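Local coordinates for protein UTR4 (Saccharomyces cerevisiae, PDB 2G80) that probably catalyses two steps of methionine salvage, the magnesium-dependent enolisation and dephosphorylation of 2,3-diketo-5-methylthiopentyl-1-phosphate to an acireductone, at residues L36-E39 with G40-P44; D218-G222 with V223-T227; A124-A128 with D129-F133; D99-P103 with I104-L108. All coordinates share one frame; numbering follows the deposited sequence.

Interaction 1. Residues L36-E39 with G40-P44; sequences LDIE and GTVCP. With MG (magnesium ion), chain E.
Gly40 turns the chain straight after Glu39, whose carbonyl O binds the magnesium ion at 2.1 Å. Its positive phi (79°) suits glycine, and a CB there would collide with that metal-binding oxygen. Thr41 comes next and faces back to Asp37. With OG1 anti to its carbonyl carbon (chi1 -59°), the hydroxyl donates to Asp37 OD2 at 2.9 Å, on the anti side of the carboxylate, while OD2 also holds the magnesium ion at 2.2 Å, so the hydroxyl is a second-shell partner that probably helps to hold the ligand in place.

The segment forms the first-motif loop of the haloacid dehalogenase fold, which leaves strand 33-36 at its C-terminal end. Asp212 and three waters complete the six ligands of the metal, and one of those waters spans Asp37 OD1 and Glu39 OE1. Those two oxygens have further partners in Lys187 and Ser144, respectively.

Thr41 N itself approaches Ile38 O from above the carbonyl plane, the first of three backbone donors to converge on that oxygen. Val42 N follows at 2.8 Å, only slightly tilted from that plane, and Val42 CG1 packs against Leu36 CD1 at 3.9 Å, the two side chains crossing at about a right angle. Cys43 N gives the third bond to Ile38 O at 3.1 Å, and Cys43 CB rests on Ile38 CG2 at 4.0 Å.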
loop_
_atom_site.group_PDB
_atom_site.type_symbol
_atom_site.label_atom_id
_atom_site.label_comp_id
_atom_site.label_asym_id
_atom_site.label_seq_id
_atom_site.Cartn_x
_atom_site.Cartn_y
_atom_site.Cartn_z
ATOM N N LEU A 36 -8.990 -5.834 -0.555
ATOM C CA LEU A 36 -7.651 -6.359 -0.261
ATOM C C LEU A 36 -6.773 -5.376 0.459
ATOM O O LEU A 36 -6.667 -4.224 0.057
ATOM C CB LEU A 36 -6.943 -6.757 -1.553
ATOM C CG LEU A 36 -7.643 -7.745 -2.491
ATOM C CD1 LEU A 36 -6.766 -7.940 -3.748
ATOM C CD2 LEU A 36 -7.880 -9.052 -1.827
ATOM N N ASP A 37 -6.166 -5.847 1.542
ATOM C CA ASP A 37 -5.058 -5.170 2.187
ATOM C C ASP A 37 -3.842 -5.331 1.226
ATOM O O ASP A 37 -3.848 -6.255 0.379
ATOM C CB ASP A 37 -4.754 -5.841 3.519
ATOM C CG ASP A 37 -3.518 -5.273 4.197
ATOM O OD1 ASP A 37 -3.348 -4.023 4.193
ATOM O OD2 ASP A 37 -2.725 -6.087 4.703
ATOM N N ILE A 38 -2.834 -4.446 1.338
ATOM C CA ILE A 38 -1.608 -4.550 0.521
ATOM C C ILE A 38 -0.498 -5.351 1.201
ATOM O O ILE A 38 -0.191 -6.467 0.782
ATOM C CB ILE A 38 -1.040 -3.163 0.055
ATOM C CG1 ILE A 38 -2.067 -2.484 -0.864
ATOM C CG2 ILE A 38 0.320 -3.356 -0.739
ATOM C CD1 ILE A 38 -1.747 -1.092 -1.310
ATOM N N GLU A 39 0.070 -4.765 2.257
ATOM C CA GLU A 39 1.312 -5.249 2.882
ATOM C C GLU A 39 1.086 -6.512 3.667
ATOM O O GLU A 39 0.252 -6.530 4.533
ATOM C CB GLU A 39 1.957 -4.148 3.752
ATOM C CG GLU A 39 2.177 -2.772 3.023
ATOM C CD GLU A 39 0.999 -1.729 3.121
ATOM O OE1 GLU A 39 -0.212 -2.092 3.273
ATOM O OE2 GLU A 39 1.317 -0.514 3.035
ATOM N N GLY A 40 1.819 -7.579 3.365
ATOM C CA GLY A 40 1.598 -8.898 4.010
ATOM C C GLY A 40 0.408 -9.671 3.441
ATOM O O GLY A 40 0.116 -10.792 3.873
ATOM N N THR A 41 -0.276 -9.093 2.441
ATOM C CA THR A 41 -1.455 -9.698 1.826
ATOM C C THR A 41 -1.219 -9.940 0.319
ATOM O O THR A 41 -1.289 -11.061 -0.112
ATOM C CB THR A 41 -2.680 -8.820 2.120
ATOM O OG1 THR A 41 -2.822 -8.718 3.538
ATOM C CG2 THR A 41 -3.946 -9.429 1.543
ATOM N N VAL A 42 -0.999 -8.891 -0.462
ATOM C CA VAL A 42 -0.672 -9.016 -1.897
ATOM C C VAL A 42 0.826 -8.727 -2.198
ATOM O O VAL A 42 1.322 -9.137 -3.254
ATOM C CB VAL A 42 -1.643 -8.170 -2.835
ATOM C CG1 VAL A 42 -3.115 -8.471 -2.527
ATOM C CG2 VAL A 42 -1.388 -6.724 -2.780
ATOM N N CYS A 43 1.514 -8.045 -1.266
ATOM C CA CYS A 43 2.933 -7.679 -1.406
ATOM C C CYS A 43 3.698 -8.123 -0.140
ATOM O O CYS A 43 3.128 -8.056 0.977
ATOM C CB CYS A 43 3.040 -6.155 -1.589
ATOM S SG CYS A 43 4.684 -5.477 -1.987
ATOM N N PRO A 44 4.962 -8.605 -0.305
ATOM C CA PRO A 44 5.777 -8.919 0.861
ATOM C C PRO A 44 5.916 -7.715 1.781
ATOM O O PRO A 44 6.147 -6.590 1.334
ATOM C CB PRO A 44 7.157 -9.226 0.272
ATOM C CG PRO A 44 6.897 -9.641 -1.087
ATOM C CD PRO A 44 5.657 -9.008 -1.534
HETATM MG MG MG E . -1.074 -5.845 6.077
HETATM O O HOH W 1 -0.953 -3.922 5.580
HETATM O O HOH W 2 -2.572 -5.231 7.375
HETATM O O HOH W 3 0.398 -5.799 7.379
#

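Interaction 2. Residues D218-G222 with V223-T227; sequences DAAAG and VGIAT
Val223 has CG1 anti to its carbonyl carbon (chi1 -79°), which puts CG2 between the backbone N and the carbonyl and lays it 3.3 Å from Ala220 O. In Ile225, CG1 is likewise anti to the carbonyl carbon, beside the backbone N, and reaches the same Ala220 oxygen at 3.9 Å.

The two residues belong to the second half of a beta-alpha-beta crossover, in which the chain leaves helix 214-221 and enters strand 226-230 of the parallel sheet. A type I turn from Ala221 to Gly224 makes the change of direction. Val223 N donates to Ala220 O at 3.1 Å from well above the carbonyl plane. Gly224 N binds Ala221 O at 3.2 Å and stands farther still from its carbonyl plane, 75° out. Gly224 itself takes a positive phi (84°), a conformation that glycine adopts easily.

Helix 190-200 lies next to the turn, where Tyr193 touches both Ala220 and Val223, while Ile225 packs on Phe209 of strand 207-211. Cutting Val223 back to an alanine removes both methyl groups and is likely to open a gap between Ala220 O and Tyr193. Beyond the turn the returning chain runs past the helix end: Ala220 CB is 4.3 Å from Ile225 CB, and at the start of the strand Thr227 CG2 is 4.3 Å from Ala221 CB.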
loop_
_atom_site.group_PDB
_atom_site.type_symbol
_atom_site.label_atom_id
_atom_site.label_comp_id
_atom_site.label_asym_id
_atom_site.label_seq_id
_atom_site.Cartn_x
_atom_site.Cartn_y
_atom_site.Cartn_z
ATOM N N ASP A 218 -11.373 -8.038 12.372
ATOM C CA ASP A 218 -12.342 -7.851 13.468
ATOM C C ASP A 218 -13.215 -6.606 13.248
ATOM O O ASP A 218 -14.407 -6.642 13.508
ATOM C CB ASP A 218 -11.644 -7.643 14.824
ATOM C CG ASP A 218 -10.973 -8.887 15.382
ATOM O OD1 ASP A 218 -11.153 -10.002 14.880
ATOM O OD2 ASP A 218 -10.230 -8.732 16.368
ATOM N N ALA A 219 -12.594 -5.499 12.841
ATOM C CA ALA A 219 -13.311 -4.243 12.576
ATOM C C ALA A 219 -14.323 -4.435 11.433
ATOM O O ALA A 219 -15.480 -4.048 11.558
ATOM C CB ALA A 219 -12.331 -3.129 12.259
ATOM N N ALA A 220 -13.871 -5.087 10.366
ATOM C CA ALA A 220 -14.681 -5.414 9.183
ATOM C C ALA A 220 -15.876 -6.292 9.534
ATOM O O ALA A 220 -17.003 -6.003 9.114
ATOM C CB ALA A 220 -13.822 -6.098 8.112
ATOM N N ALA A 221 -15.624 -7.331 10.347
ATOM C CA ALA A 221 -16.658 -8.255 10.791
ATOM C C ALA A 221 -17.788 -7.591 11.607
ATOM O O ALA A 221 -18.891 -8.141 11.658
ATOM C CB ALA A 221 -16.038 -9.439 11.557
ATOM N N GLY A 222 -17.530 -6.420 12.202
ATOM C CA GLY A 222 -18.551 -5.650 12.922
ATOM C C GLY A 222 -19.698 -5.114 12.066
ATOM O O GLY A 222 -20.778 -4.839 12.587
ATOM N N VAL A 223 -19.455 -4.955 10.763
ATOM C CA VAL A 223 -20.485 -4.566 9.778
ATOM C C VAL A 223 -20.865 -5.715 8.807
ATOM O O VAL A 223 -21.459 -5.459 7.767
ATOM C CB VAL A 223 -20.119 -3.249 9.017
ATOM C CG1 VAL A 223 -20.414 -2.046 9.889
ATOM C CG2 VAL A 223 -18.666 -3.253 8.474
ATOM N N GLY A 224 -20.532 -6.958 9.166
ATOM C CA GLY A 224 -20.950 -8.146 8.433
ATOM C C GLY A 224 -20.149 -8.600 7.228
ATOM O O GLY A 224 -20.562 -9.552 6.518
ATOM N N ILE A 225 -19.004 -7.960 7.004
ATOM C CA ILE A 225 -18.144 -8.308 5.886
ATOM C C ILE A 225 -17.419 -9.634 6.215
ATOM O O ILE A 225 -16.867 -9.770 7.301
ATOM C CB ILE A 225 -17.103 -7.184 5.593
ATOM C CG1 ILE A 225 -17.779 -5.829 5.274
ATOM C CG2 ILE A 225 -16.110 -7.625 4.464
ATOM C CD1 ILE A 225 -16.782 -4.701 5.102
ATOM N N ALA A 226 -17.397 -10.571 5.257
ATOM C CA ALA A 226 -16.657 -11.848 5.399
ATOM C C ALA A 226 -15.143 -11.539 5.405
ATOM O O ALA A 226 -14.677 -10.589 4.789
ATOM C CB ALA A 226 -17.021 -12.826 4.301
ATOM N N THR A 227 -14.399 -12.333 6.148
ATOM C CA THR A 227 -12.995 -12.094 6.427
ATOM C C THR A 227 -12.168 -13.327 6.123
ATOM O O THR A 227 -12.667 -14.450 6.232
ATOM C CB THR A 227 -12.798 -11.794 7.940
ATOM O OG1 THR A 227 -13.337 -12.885 8.698
ATOM C CG2 THR A 227 -13.497 -10.545 8.329
#

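Interaction 3. Residues A124-A128 with D129-F133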
loop_
_atom_site.group_PDB
_atom_site.type_symbol
_atom_site.label_atom_id
_atom_site.label_comp_id
_atom_site.label_asym_id
_atom_site.label_seq_id
_atom_site.Cartn_x
_atom_site.Cartn_y
_atom_site.Cartn_z
ATOM N N ALA A 124 7.222 -3.160 -7.832
ATOM C CA ALA A 124 6.455 -3.697 -6.678
ATOM C C ALA A 124 6.322 -5.232 -6.781
ATOM O O ALA A 124 5.703 -5.742 -7.730
ATOM C CB ALA A 124 5.098 -3.031 -6.575
ATOM N N PRO A 125 6.884 -5.976 -5.805
ATOM C CA PRO A 125 6.862 -7.438 -5.828
ATOM C C PRO A 125 5.511 -8.088 -5.442
ATOM O O PRO A 125 5.413 -8.779 -4.427
ATOM C CB PRO A 125 7.974 -7.805 -4.822
ATOM C CG PRO A 125 7.968 -6.730 -3.846
ATOM C CD PRO A 125 7.532 -5.482 -4.569
ATOM N N VAL A 126 4.487 -7.946 -6.271
ATOM C CA VAL A 126 3.201 -8.560 -5.973
ATOM C C VAL A 126 3.281 -10.062 -6.203
ATOM O O VAL A 126 3.791 -10.515 -7.227
ATOM C CB VAL A 126 2.071 -7.912 -6.765
ATOM C CG1 VAL A 126 0.708 -8.583 -6.483
ATOM C CG2 VAL A 126 2.014 -6.391 -6.438
ATOM N N TYR A 127 2.727 -10.838 -5.271
ATOM C CA TYR A 127 2.746 -12.303 -5.383
ATOM C C TYR A 127 2.051 -12.737 -6.661
ATOM O O TYR A 127 1.000 -12.192 -7.010
ATOM C CB TYR A 127 2.100 -12.989 -4.169
ATOM C CG TYR A 127 2.807 -12.739 -2.855
ATOM C CD1 TYR A 127 4.027 -13.366 -2.557
ATOM C CD2 TYR A 127 2.258 -11.908 -1.893
ATOM C CE1 TYR A 127 4.679 -13.124 -1.336
ATOM C CE2 TYR A 127 2.907 -11.675 -0.656
ATOM C CZ TYR A 127 4.095 -12.293 -0.386
ATOM O OH TYR A 127 4.707 -12.067 0.817
ATOM N N ALA A 128 2.633 -13.720 -7.361
ATOM C CA ALA A 128 2.065 -14.182 -8.643
ATOM C C ALA A 128 0.547 -14.546 -8.561
ATOM O O ALA A 128 -0.252 -14.116 -9.384
ATOM C CB ALA A 128 2.860 -15.302 -9.184
ATOM N N ASP A 129 0.163 -15.274 -7.522
ATOM C CA ASP A 129 -1.231 -15.643 -7.308
ATOM C C ASP A 129 -2.155 -14.426 -7.003
ATOM O O ASP A 129 -3.354 -14.482 -7.253
ATOM C CB ASP A 129 -1.344 -16.679 -6.183
ATOM C CG ASP A 129 -0.968 -16.107 -4.829
ATOM O OD1 ASP A 129 0.234 -15.839 -4.642
ATOM O OD2 ASP A 129 -1.874 -15.915 -3.971
ATOM N N ALA A 130 -1.603 -13.360 -6.431
ATOM C CA ALA A 130 -2.392 -12.132 -6.162
ATOM C C ALA A 130 -2.616 -11.375 -7.471
ATOM O O ALA A 130 -3.650 -10.745 -7.637
ATOM C CB ALA A 130 -1.711 -11.243 -5.112
ATOM N N ILE A 131 -1.627 -11.419 -8.377
ATOM C CA ILE A 131 -1.741 -10.840 -9.724
ATOM C C ILE A 131 -2.878 -11.522 -10.490
ATOM O O ILE A 131 -3.697 -10.843 -11.091
ATOM C CB ILE A 131 -0.385 -10.933 -10.564
ATOM C CG1 ILE A 131 0.676 -9.997 -9.976
ATOM C CG2 ILE A 131 -0.599 -10.542 -12.015
ATOM C CD1 ILE A 131 2.087 -10.221 -10.554
ATOM N N ASP A 132 -2.880 -12.848 -10.493
ATOM C CA ASP A 132 -3.900 -13.657 -11.183
ATOM C C ASP A 132 -5.299 -13.422 -10.613
ATOM O O ASP A 132 -6.262 -13.366 -11.365
ATOM C CB ASP A 132 -3.593 -15.156 -11.065
ATOM C CG ASP A 132 -2.332 -15.583 -11.796
ATOM O OD1 ASP A 132 -1.778 -14.842 -12.656
ATOM O OD2 ASP A 132 -1.894 -16.716 -11.492
ATOM N N PHE A 133 -5.380 -13.335 -9.280
ATOM C CA PHE A 133 -6.614 -13.066 -8.540
ATOM C C PHE A 133 -7.232 -11.726 -8.961
ATOM O O PHE A 133 -8.404 -11.668 -9.287
ATOM C CB PHE A 133 -6.302 -13.079 -7.044
ATOM C CG PHE A 133 -7.476 -12.768 -6.158
ATOM C CD1 PHE A 133 -7.749 -11.444 -5.784
ATOM C CD2 PHE A 133 -8.292 -13.798 -5.666
ATOM C CE1 PHE A 133 -8.812 -11.150 -4.937
ATOM C CE2 PHE A 133 -9.365 -13.511 -4.830
ATOM C CZ PHE A 133 -9.616 -12.194 -4.448
#
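The Tyr127 ring and the Asp129 carboxylate are neighbours on one side of the helix start. Asp129 OD1 stands obliquely to the ring and is 3.4 Å from Tyr127 CB. A chi1 of 67° in Asp129 folds CG between the backbone N and the carbonyl carbon and brings the carboxylate there. Arg232 ties the two flat groups together, making a cation-pi contact with the ring and a salt bridge with Asp129 OD2, which also accepts from Phe250 N.

Tyr127 is the N-cap residue of helix 128-136, the helix that leads into strand 140-143 of the central parallel sheet. Its carbonyl starts the helical bonding. Ile131 N approaches Tyr127 O at 3.1 Å, nearly along the C=O axis, while Ala130 N makes a weak bond to the same oxygen at 2.9 Å. One residue on, Asp132 N bonds to Ala128 O at 3.1 Å in the carbonyl plane.

Ahead of the cap, Pro125 is the centre of an inverse gamma turn closed by Val126 N and Ala124 O. Val126 then points its side chain back at the helix: CG1, anti to the backbone N (chi1 178°), touches Ala130 CB and Ile131 CG1, each at 3.8 Å. Ile131 CD1 reaches on to Val126 O, 3.7 Å away. A serine in place of Ile131 would probably take from Val126 CG1 its contact with Ile131 CG1 and open a gap toward Pro161.

Interaction 4. Residues D99-P103 with I104-L108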
loop_
_atom_site.group_PDB
_atom_site.type_symbol
_atom_site.label_atom_id
_atom_site.label_comp_id
_atom_site.label_asym_id
_atom_site.label_seq_id
_atom_site.Cartn_x
_atom_site.Cartn_y
_atom_site.Cartn_z
ATOM N N ASP A 99 9.449 6.597 11.755
ATOM C CA ASP A 99 8.187 6.264 11.077
ATOM C C ASP A 99 7.050 7.290 11.292
ATOM O O ASP A 99 5.900 6.944 11.586
ATOM C CB ASP A 99 7.746 4.812 11.403
ATOM C CG ASP A 99 6.856 4.205 10.295
ATOM O OD1 ASP A 99 7.134 4.434 9.087
ATOM O OD2 ASP A 99 5.880 3.501 10.631
ATOM N N VAL A 100 7.400 8.564 11.126
ATOM C CA VAL A 100 6.460 9.651 11.354
ATOM C C VAL A 100 5.584 9.839 10.127
ATOM O O VAL A 100 6.088 9.978 9.033
ATOM C CB VAL A 100 7.172 10.990 11.718
ATOM C CG1 VAL A 100 6.140 12.116 11.938
ATOM C CG2 VAL A 100 8.042 10.809 12.959
ATOM N N LYS A 101 4.275 9.882 10.344
ATOM C CA LYS A 101 3.281 10.094 9.279
ATOM C C LYS A 101 3.056 11.613 9.110
ATOM O O LYS A 101 2.171 12.200 9.718
ATOM C CB LYS A 101 1.976 9.339 9.611
ATOM C CG LYS A 101 2.165 7.855 10.031
ATOM C CD LYS A 101 3.113 7.070 9.092
ATOM C CE LYS A 101 3.118 5.565 9.389
ATOM N NZ LYS A 101 3.434 5.249 10.815
ATOM N N ASP A 102 3.927 12.238 8.326
ATOM C CA ASP A 102 3.868 13.662 7.978
ATOM C C ASP A 102 3.455 13.653 6.499
ATOM O O ASP A 102 4.154 13.030 5.706
ATOM C CB ASP A 102 5.255 14.315 8.218
ATOM C CG ASP A 102 5.373 15.777 7.730
ATOM O OD1 ASP A 102 4.449 16.347 7.107
ATOM O OD2 ASP A 102 6.464 16.362 7.943
ATOM N N PRO A 103 2.344 14.352 6.125
ATOM C CA PRO A 103 1.919 14.385 4.712
ATOM C C PRO A 103 2.914 15.044 3.731
ATOM O O PRO A 103 2.875 14.747 2.540
ATOM C CB PRO A 103 0.606 15.209 4.751
ATOM C CG PRO A 103 0.727 16.037 5.924
ATOM C CD PRO A 103 1.440 15.175 6.953
ATOM N N ILE A 104 3.768 15.933 4.215
ATOM C CA ILE A 104 4.763 16.579 3.366
ATOM C C ILE A 104 5.841 15.540 3.031
ATOM O O ILE A 104 6.357 15.552 1.913
ATOM C CB ILE A 104 5.357 17.890 3.996
ATOM C CG1 ILE A 104 4.227 18.850 4.419
ATOM C CG2 ILE A 104 6.350 18.549 3.008
ATOM C CD1 ILE A 104 3.213 19.218 3.283
ATOM N N LEU A 105 6.167 14.663 3.995
ATOM C CA LEU A 105 7.076 13.530 3.770
ATOM C C LEU A 105 6.511 12.585 2.699
ATOM O O LEU A 105 7.228 12.220 1.777
ATOM C CB LEU A 105 7.322 12.724 5.058
ATOM C CG LEU A 105 8.272 11.507 4.940
ATOM C CD1 LEU A 105 9.640 11.971 4.511
ATOM C CD2 LEU A 105 8.363 10.713 6.250
ATOM N N LYS A 106 5.235 12.207 2.840
ATOM C CA LYS A 106 4.552 11.320 1.892
ATOM C C LYS A 106 4.527 11.848 0.473
ATOM O O LYS A 106 4.667 11.062 -0.476
ATOM C CB LYS A 106 3.129 10.959 2.345
ATOM C CG LYS A 106 3.005 10.319 3.759
ATOM C CD LYS A 106 4.137 9.342 4.052
ATOM C CE LYS A 106 4.020 8.559 5.347
ATOM N NZ LYS A 106 5.212 7.616 5.386
ATOM N N GLN A 107 4.361 13.159 0.325
ATOM C CA GLN A 107 4.449 13.785 -0.986
ATOM C C GLN A 107 5.868 13.709 -1.521
ATOM O O GLN A 107 6.065 13.407 -2.689
ATOM C CB GLN A 107 4.031 15.239 -0.938
ATOM C CG GLN A 107 2.552 15.422 -0.696
ATOM C CD GLN A 107 2.224 16.853 -0.460
ATOM O OE1 GLN A 107 2.689 17.729 -1.193
ATOM N NE2 GLN A 107 1.443 17.116 0.581
ATOM N N LEU A 108 6.849 14.015 -0.676
ATOM C CA LEU A 108 8.242 13.940 -1.119
ATOM C C LEU A 108 8.599 12.507 -1.546
ATOM O O LEU A 108 9.255 12.332 -2.581
ATOM C CB LEU A 108 9.194 14.447 -0.053
ATOM C CG LEU A 108 10.654 14.595 -0.459
ATOM C CD1 LEU A 108 10.800 15.602 -1.612
ATOM C CD2 LEU A 108 11.459 14.985 0.767
HETATM O O HOH W 4 6.949 7.518 7.506
#
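Asp102 caps helix 103-118 through Ile104 N, which donates to Asp102 OD1 at 3.0 Å from above the carboxylate plane. With CG anti to the backbone N (chi1 173°), the N-cap carboxylate swings over the first turn, where its negative charge probably interacts favourably with the helix dipole. The backbone continues the pattern, with Lys106 N bonded to Asp102 O and Gln107 N to Pro103 O.

Charged groups pair ahead of the cap: Lys101 NZ forms a salt bridge to Asp99 OD2 at 3.0 Å and also donates to Asp99 O, folding its bent chain back on the residue that ends helix 85-97 in a Schellman motif. Lys106 NZ donates to a water at 2.7 Å, which in turn donates to Val100 O, and the same NZ is hydrogen-bonded to Gln109 OE1.

Leu105 makes the van der Waals contacts of the buried side: its CB is near Asp102 CB, and its CD2 is 3.7 Å from Val100 O, while Leu95 and Phe56 from helices 85-97 and 46-65 close in around Leu105. On the outer side the aliphatic parts of two lysines meet, Lys101 CD lying 4.1 Å from Lys106 CE.

How the interactions relate
Along the chain the order is interaction 1, interaction 4, interaction 3 and interaction 2. Interactions 1 and 3 are the closest pair, with centres about 9 Å apart, and they touch: Val42 O probably accepts a hydrogen bond from Tyr127 N at 3.0 Å. The metal loop is thus joined to the start of helix 128-136. The centre of interaction 2 lies about 18 Å from that of interaction 1, in the crossover from strand 207-211 to its neighbour 226-230 in the same parallel sheet. Interaction 4 lies at the start of helix 103-118, among the helices between the metal loop and helix 128-136, consistent with a cap of the haloacid dehalogenase family; its centre is about 21 Å from that of interaction 1.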